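Local coordinates for ML032222a iGluR (Mnemiopsis leidyi, PDB 4YKI), which probably forms glycine-activated ion channels of the ionotropic glutamate receptor family, the part in the crystal being the ligand-binding domain with glycine bound, at residues B[91-96]-B[143-148]; B[112-117]-B[202-207]; B[139-144]-B[183-188]. One frame throughout, in Å; residues are numbered along the deposited sequence.

How the interactions relate
Interactions 1 and 3 meet at the bound glycine, and their centres lie about 11 Å apart. The backbone N atoms of S93 and H145 hold its carboxylate, and D91 O together with E188 OE1 takes its amino group; S93 OG and E188 OE2, 2.7 Å apart, probably share a hydrogen bond that joins the two contacts. S143 and R144 belong to both. Interaction 2 has its centre about 17 Å from that of interaction 1, and the side chain of K114 is about 12 Å from the ligand. It is joined to interaction 3 through the mixed sheet, where strand 109-118 lies beside strand 183-188: K114 N is 2.9 Å from D187 O, probably hydrogen-bonded.

Interaction 1. Residues B[91-96]-B[143-148]; sequences DLSTNS and SRHPET. With GLY (glycine), chain E.
N95 and H145 meet because N95 CG sits between its backbone N and carbonyl carbon (chi1 67°), while H145 CG is anti to the backbone N (chi1 167°), directing the imidazole at the 91-96 segment. The amide and ring lie almost in one plane, so N95 ND2 reaches H145 ND1 at the ring edge in a nearly straight hydrogen bond of 3.0 Å. Asparagine suits this place because its two ends do different work: ND2 helps set the rotation of the imidazole, and OD1 caps R98 N at the start of the next helix. S93 sets its CB over one face of the same ring, though the modelled approach is too close to be trusted in detail; its hydroxyl has its own partner in E188. A water between N95 ND2 and T148 OG1 adds a second link. The backbone then grips the ligand from both segments: S93 N donates to glycine OXT at 2.9 Å, and H145 N, in the first turn of helix 145-152, donates to glycine O at 2.9 Å, where the helix end probably favours the negative charge. D91 O receives the ligand amino group, glycine N, at 2.9 Å, and R98 NH2 also hydrogen-bonds glycine. R144 lays its guanidinium face over glycine CA, and E17 pairs with its NH1. Such closure around an amino acid typifies the two-lobed clamshell of ionotropic glutamate receptor ligand-binding domains.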
# COMPACT_ATOMS: atom_id res chain seq x y z
N ASP B 91 12.01 6.79 -2.24
CA ASP B 91 10.81 6.25 -2.87
C ASP B 91 11.20 5.04 -3.71
O ASP B 91 11.38 5.15 -4.92
CB ASP B 91 10.10 7.31 -3.70
CG ASP B 91 10.97 7.93 -4.79
OD1 ASP B 91 12.13 8.32 -4.52
OD2 ASP B 91 10.44 8.05 -5.94
N LEU B 92 11.34 3.89 -3.06
CA LEU B 92 11.78 2.68 -3.75
C LEU B 92 10.55 1.90 -4.19
O LEU B 92 9.81 1.35 -3.37
CB LEU B 92 12.69 1.80 -2.90
CG LEU B 92 13.40 0.68 -3.67
CD1 LEU B 92 14.43 1.23 -4.67
CD2 LEU B 92 14.06 -0.27 -2.71
N SER B 93 10.35 1.81 -5.50
CA SER B 93 9.17 1.14 -6.04
C SER B 93 9.26 -0.37 -5.86
O SER B 93 10.32 -0.98 -6.01
CB SER B 93 9.04 1.45 -7.51
OG SER B 93 9.00 2.86 -7.66
N THR B 94 8.11 -0.97 -5.57
CA THR B 94 8.00 -2.42 -5.42
C THR B 94 7.83 -3.09 -6.78
O THR B 94 6.90 -2.76 -7.53
CB THR B 94 6.84 -2.80 -4.49
OG1 THR B 94 5.62 -2.23 -4.96
CG2 THR B 94 7.13 -2.32 -3.08
N ASN B 95 8.75 -4.01 -7.09
CA ASN B 95 8.61 -4.87 -8.27
C ASN B 95 9.15 -6.27 -7.98
O ASN B 95 9.94 -6.48 -7.07
CB ASN B 95 9.17 -4.25 -9.57
CG ASN B 95 10.67 -4.07 -9.59
OD1 ASN B 95 11.42 -5.02 -9.40
ND2 ASN B 95 11.11 -2.86 -9.92
N SER B 96 8.66 -7.22 -8.75
CA SER B 96 8.98 -8.62 -8.53
C SER B 96 10.47 -8.92 -8.75
O SER B 96 11.05 -9.75 -8.06
CB SER B 96 8.10 -9.51 -9.41
OG SER B 96 6.75 -9.47 -8.98
N SER B 143 17.71 1.47 -15.78
CA SER B 143 17.93 0.87 -14.46
C SER B 143 17.09 1.53 -13.37
O SER B 143 17.56 1.83 -12.27
CB SER B 143 19.41 0.90 -14.10
OG SER B 143 20.15 0.09 -15.01
N ARG B 144 15.81 1.71 -13.67
CA ARG B 144 14.84 2.31 -12.76
C ARG B 144 13.55 1.50 -12.94
O ARG B 144 13.37 0.81 -13.96
CB ARG B 144 14.66 3.79 -13.13
CG ARG B 144 13.78 4.64 -12.24
CD ARG B 144 13.56 6.00 -12.88
NE ARG B 144 12.50 6.80 -12.25
CZ ARG B 144 12.62 7.52 -11.14
NH1 ARG B 144 13.75 7.55 -10.46
NH2 ARG B 144 11.57 8.21 -10.70
N HIS B 145 12.63 1.61 -11.99
CA HIS B 145 11.44 0.77 -11.93
C HIS B 145 10.55 0.79 -13.18
O HIS B 145 10.14 -0.26 -13.61
CB HIS B 145 10.69 1.14 -10.65
CG HIS B 145 9.31 0.62 -10.56
ND1 HIS B 145 9.02 -0.68 -10.20
CD2 HIS B 145 8.13 1.25 -10.75
CE1 HIS B 145 7.71 -0.82 -10.16
NE2 HIS B 145 7.14 0.34 -10.49
N PRO B 146 10.21 1.97 -13.74
CA PRO B 146 9.33 1.91 -14.92
C PRO B 146 9.90 1.04 -16.04
O PRO B 146 9.18 0.23 -16.61
CB PRO B 146 9.17 3.39 -15.31
CG PRO B 146 9.35 4.13 -14.00
CD PRO B 146 10.44 3.36 -13.31
N GLU B 147 11.18 1.19 -16.35
CA GLU B 147 11.85 0.35 -17.34
C GLU B 147 11.66 -1.14 -17.00
O GLU B 147 11.33 -1.94 -17.87
CB GLU B 147 13.33 0.69 -17.40
CG GLU B 147 14.09 -0.11 -18.45
CD GLU B 147 15.59 0.04 -18.35
OE1 GLU B 147 16.13 -0.29 -17.27
OE2 GLU B 147 16.21 0.47 -19.34
N THR B 148 11.88 -1.49 -15.74
CA THR B 148 11.74 -2.88 -15.34
C THR B 148 10.31 -3.38 -15.55
O THR B 148 10.10 -4.48 -16.09
CB THR B 148 12.16 -3.05 -13.87
OG1 THR B 148 13.58 -2.92 -13.78
CG2 THR B 148 11.79 -4.42 -13.36
N GLY E . 11.24 5.35 -7.79
CA GLY E . 12.15 4.80 -8.81
C GLY E . 12.58 3.38 -8.55
O GLY E . 13.27 2.81 -9.43
OXT GLY E . 12.26 2.82 -7.48
O HOH W 1 13.95 -2.07 -11.17

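Interaction 2. Residues B[112-117]-B[202-207]; sequences GIKAVV and VFSVGE. With SO4 (sulfate ion), chain F.
Two antiparallel strands pair here in the mixed sheet of the ligand-binding domain, strand 109-118 with residues 202-204 of strand 202-218, their short axes running at 140° to each other. V117 and F203 form a hydrogen-bonded pair: V117 N donates to F203 O at 2.8 Å, and F203 N returns a bond to V117 O at 2.9 Å. V116 and S204 next to them are a non-hydrogen-bonded pair whose side chains diverge. Beyond it V205 N reaches A115 O at 2.9 Å, but from above the carbonyl plane, 41° out of it. Past V205 the backbones draw apart, to 7.0 Å between K114 CA and E207 CA, and G206 has a positive phi of 70°, a conformation that favours glycine. A water bridges the chains here, accepting from A115 N and donating to V205 O and E207 O.

Small and branched residues suit the close spacing. V117 CB meets V205 CG2 at 3.6 Å, the two side chains crossing at about a right angle, and A115, with only a methyl group, lets V205 CB come to 3.9 Å from its CB. On V116, CB packs against V202 CG1 at 3.7 Å.

K114 extends its chain, CG anti to the backbone N, then bends at its last torsion, and K114 NZ donates a hydrogen bond to S204 OG at 3.0 Å. The S204 hydroxyl in turn donates a hydrogen bond to sulfate O3, and S204 N bonds sulfate O4; the ion probably comes from the crystallisation liquor.

Strand 183-188 runs along the other edge of strand 109-118, with V184 and I186 against A115 and V184 also against V117. I113 packs against H145, P146 and L149 of helix 145-152, while L196 touches V116.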
# COMPACT_ATOMS: atom_id res chain seq x y z
N GLY B 112 1.50 4.63 -9.49
CA GLY B 112 1.31 4.02 -10.78
C GLY B 112 2.30 4.57 -11.77
O GLY B 112 2.99 5.56 -11.51
N ILE B 113 2.39 3.90 -12.91
CA ILE B 113 3.13 4.42 -14.06
C ILE B 113 2.30 5.47 -14.76
O ILE B 113 1.09 5.30 -14.97
CB ILE B 113 3.53 3.28 -15.03
CG1 ILE B 113 4.40 2.22 -14.33
CG2 ILE B 113 4.26 3.83 -16.25
CD1 ILE B 113 5.68 2.78 -13.71
N LYS B 114 2.95 6.59 -15.07
CA LYS B 114 2.31 7.72 -15.74
C LYS B 114 3.17 8.17 -16.92
O LYS B 114 4.38 8.33 -16.80
CB LYS B 114 2.12 8.88 -14.77
CG LYS B 114 1.39 10.05 -15.42
CD LYS B 114 1.13 11.17 -14.48
CE LYS B 114 0.29 12.27 -15.14
NZ LYS B 114 -1.05 11.79 -15.61
N ALA B 115 2.52 8.39 -18.06
CA ALA B 115 3.17 8.94 -19.24
C ALA B 115 2.71 10.36 -19.46
O ALA B 115 1.52 10.66 -19.36
CB ALA B 115 2.89 8.10 -20.47
N VAL B 116 3.66 11.22 -19.78
CA VAL B 116 3.39 12.62 -20.07
C VAL B 116 4.06 13.02 -21.37
O VAL B 116 5.01 12.39 -21.80
CB VAL B 116 3.84 13.57 -18.91
CG1 VAL B 116 3.08 13.26 -17.64
CG2 VAL B 116 5.34 13.48 -18.69
N VAL B 117 3.54 14.08 -21.97
CA VAL B 117 3.91 14.49 -23.31
C VAL B 117 3.99 16.02 -23.42
O VAL B 117 3.17 16.74 -22.85
CB VAL B 117 2.91 13.92 -24.37
CG1 VAL B 117 1.51 14.43 -24.17
CG2 VAL B 117 3.40 14.18 -25.80
N VAL B 202 2.97 20.60 -20.61
CA VAL B 202 3.10 19.14 -20.50
C VAL B 202 1.75 18.57 -20.10
O VAL B 202 1.12 19.05 -19.14
CB VAL B 202 4.20 18.77 -19.49
CG1 VAL B 202 4.18 17.29 -19.18
CG2 VAL B 202 5.57 19.17 -20.02
N PHE B 203 1.31 17.53 -20.80
CA PHE B 203 -0.00 16.92 -20.64
C PHE B 203 0.10 15.41 -20.45
O PHE B 203 1.13 14.81 -20.72
CB PHE B 203 -0.86 17.23 -21.89
CG PHE B 203 -1.05 18.71 -22.13
CD1 PHE B 203 -2.08 19.38 -21.52
CD2 PHE B 203 -0.17 19.42 -22.93
CE1 PHE B 203 -2.26 20.76 -21.71
CE2 PHE B 203 -0.36 20.80 -23.13
CZ PHE B 203 -1.38 21.45 -22.51
N SER B 204 -0.98 14.79 -20.00
CA SER B 204 -1.03 13.35 -19.83
C SER B 204 -1.16 12.58 -21.14
O SER B 204 -1.75 13.07 -22.12
CB SER B 204 -2.24 13.00 -18.97
OG SER B 204 -2.14 13.61 -17.72
N VAL B 205 -0.61 11.38 -21.17
CA VAL B 205 -0.92 10.41 -22.20
C VAL B 205 -1.70 9.27 -21.56
O VAL B 205 -1.11 8.33 -20.99
CB VAL B 205 0.32 9.84 -22.88
CG1 VAL B 205 -0.06 8.80 -23.94
CG2 VAL B 205 1.14 10.96 -23.50
N GLY B 206 -3.02 9.37 -21.63
CA GLY B 206 -3.88 8.37 -21.04
C GLY B 206 -3.84 8.43 -19.52
O GLY B 206 -3.29 9.34 -18.90
N GLU B 207 -4.41 7.39 -18.93
CA GLU B 207 -4.49 7.27 -17.49
C GLU B 207 -3.25 6.55 -16.97
O GLU B 207 -2.53 5.91 -17.72
CB GLU B 207 -5.73 6.47 -17.09
CG GLU B 207 -7.06 7.07 -17.56
CD GLU B 207 -7.36 8.39 -16.90
OE1 GLU B 207 -7.20 8.49 -15.67
OE2 GLU B 207 -7.74 9.35 -17.62
S SO4 F . -4.46 16.28 -18.72
O1 SO4 F . -5.19 15.85 -19.91
O2 SO4 F . -5.05 17.50 -18.17
O3 SO4 F . -4.53 15.23 -17.70
O4 SO4 F . -3.08 16.55 -19.09
O HOH W 2 -2.00 9.73 -16.85
O HOH W 3 -0.24 7.60 -18.44

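Interaction 3. Residues B[139-144]-B[183-188]; sequences GVIGSR and FVFIDE. With GLY (glycine), chain E.
Strands 139-141 and 183-188 run parallel, their short axes 36° apart, with G139 beside F185. G139 N donates to V184 O at 3.0 Å and G139 O accepts from I186 N at 3.2 Å, so one residue bonds to both neighbours of F185. Glycine suits this place because the F183 ring comes close, its CZ 3.4 Å from G139 N. Past this pair a water takes over, accepting from I141 N and donating to I186 O and D187 OD1.

Apolar side chains pack between the strands: I141 CD1 rests at the edge of the F185 ring, 3.7 Å from CZ, and V140 CG1 lies on I186 CB. D187 CG is anti to its backbone N (chi1 -159°), which turns both carboxylate oxygens to the NE side of the R144 guanidinium. R144 NE donates to D187 OD1 at 2.8 Å and R144 NH2 to D187 OD2 at 2.9 Å, a two-nitrogen salt bridge, each oxygen offering its syn lone pair, with the two planes only 23° apart. This double grip fixes the guanidinium beside the ligand. E188, its chain extended beyond CG, receives the ligand amino group, glycine N, on OE1 at 2.7 Å, and Y214 OH bonds that same oxygen. An acidic residue at the N-cap position of a helix, meeting the ligand amine, is characteristic of the agonist site of ionotropic glutamate receptors.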
# COMPACT_ATOMS: atom_id res chain seq x y z
N GLY B 139 10.96 7.88 -24.01
CA GLY B 139 11.94 7.13 -23.26
C GLY B 139 11.56 6.88 -21.83
O GLY B 139 10.61 7.45 -21.29
N VAL B 140 12.34 6.00 -21.23
CA VAL B 140 12.35 5.73 -19.80
C VAL B 140 13.78 5.83 -19.29
O VAL B 140 14.73 5.71 -20.06
CB VAL B 140 11.82 4.30 -19.46
CG1 VAL B 140 10.36 4.17 -19.81
CG2 VAL B 140 12.67 3.21 -20.16
N ILE B 141 13.94 6.03 -18.00
CA ILE B 141 15.26 6.10 -17.39
C ILE B 141 15.80 4.68 -17.24
O ILE B 141 15.10 3.78 -16.76
CB ILE B 141 15.19 6.80 -16.04
CG1 ILE B 141 14.75 8.27 -16.22
CG2 ILE B 141 16.51 6.69 -15.30
CD1 ILE B 141 14.25 8.94 -14.94
N GLY B 142 17.05 4.48 -17.62
CA GLY B 142 17.67 3.17 -17.48
C GLY B 142 17.89 2.76 -16.04
O GLY B 142 18.21 3.57 -15.17
N SER B 143 17.71 1.47 -15.78
CA SER B 143 17.93 0.87 -14.46
C SER B 143 17.09 1.53 -13.37
O SER B 143 17.56 1.83 -12.27
CB SER B 143 19.41 0.90 -14.10
OG SER B 143 20.15 0.09 -15.01
N ARG B 144 15.81 1.71 -13.67
CA ARG B 144 14.84 2.31 -12.76
C ARG B 144 13.55 1.50 -12.94
O ARG B 144 13.37 0.81 -13.96
CB ARG B 144 14.66 3.79 -13.13
CG ARG B 144 13.78 4.64 -12.24
CD ARG B 144 13.56 6.00 -12.88
NE ARG B 144 12.50 6.80 -12.25
CZ ARG B 144 12.62 7.52 -11.14
NH1 ARG B 144 13.75 7.55 -10.46
NH2 ARG B 144 11.57 8.21 -10.70
N PHE B 183 8.12 14.80 -27.18
CA PHE B 183 8.68 13.73 -26.40
C PHE B 183 7.64 13.22 -25.40
O PHE B 183 6.85 14.03 -24.84
CB PHE B 183 9.94 14.22 -25.67
CG PHE B 183 10.78 13.10 -25.09
CD1 PHE B 183 11.59 12.35 -25.91
CD2 PHE B 183 10.70 12.78 -23.73
CE1 PHE B 183 12.34 11.31 -25.40
CE2 PHE B 183 11.46 11.72 -23.22
CZ PHE B 183 12.28 11.01 -24.04
N VAL B 184 7.61 11.90 -25.22
CA VAL B 184 6.82 11.27 -24.18
C VAL B 184 7.78 10.63 -23.15
O VAL B 184 8.63 9.78 -23.50
CB VAL B 184 5.89 10.17 -24.74
CG1 VAL B 184 5.14 9.46 -23.60
CG2 VAL B 184 4.90 10.73 -25.73
N PHE B 185 7.65 11.03 -21.90
CA PHE B 185 8.42 10.47 -20.80
C PHE B 185 7.48 9.60 -19.98
O PHE B 185 6.41 10.04 -19.58
CB PHE B 185 9.02 11.61 -19.96
CG PHE B 185 9.78 11.16 -18.73
CD1 PHE B 185 10.54 10.01 -18.72
CD2 PHE B 185 9.74 11.93 -17.58
CE1 PHE B 185 11.23 9.64 -17.55
CE2 PHE B 185 10.42 11.55 -16.45
CZ PHE B 185 11.15 10.40 -16.45
N ILE B 186 7.89 8.35 -19.76
CA ILE B 186 7.10 7.38 -19.02
C ILE B 186 7.80 7.13 -17.70
O ILE B 186 8.93 6.63 -17.69
CB ILE B 186 6.98 6.04 -19.80
CG1 ILE B 186 6.41 6.28 -21.21
CG2 ILE B 186 6.14 5.02 -19.02
CD1 ILE B 186 6.49 5.06 -22.14
N ASP B 187 7.14 7.48 -16.60
CA ASP B 187 7.76 7.36 -15.27
C ASP B 187 6.67 7.11 -14.22
O ASP B 187 5.75 6.34 -14.47
CB ASP B 187 8.67 8.56 -14.95
CG ASP B 187 9.68 8.21 -13.86
OD1 ASP B 187 10.67 7.50 -14.18
OD2 ASP B 187 9.45 8.61 -12.70
N GLU B 188 6.80 7.74 -13.05
CA GLU B 188 5.98 7.41 -11.88
C GLU B 188 5.12 8.60 -11.48
O GLU B 188 5.59 9.73 -11.40
CB GLU B 188 6.88 6.97 -10.71
CG GLU B 188 7.77 5.79 -11.07
CD GLU B 188 8.68 5.34 -9.94
OE1 GLU B 188 8.91 6.12 -8.99
OE2 GLU B 188 9.20 4.20 -10.05
N GLY E . 11.24 5.35 -7.79
CA GLY E . 12.15 4.80 -8.81
C GLY E . 12.58 3.38 -8.55
O GLY E . 13.27 2.81 -9.43
OXT GLY E . 12.26 2.82 -7.48
O HOH W 4 11.37 6.26 -16.46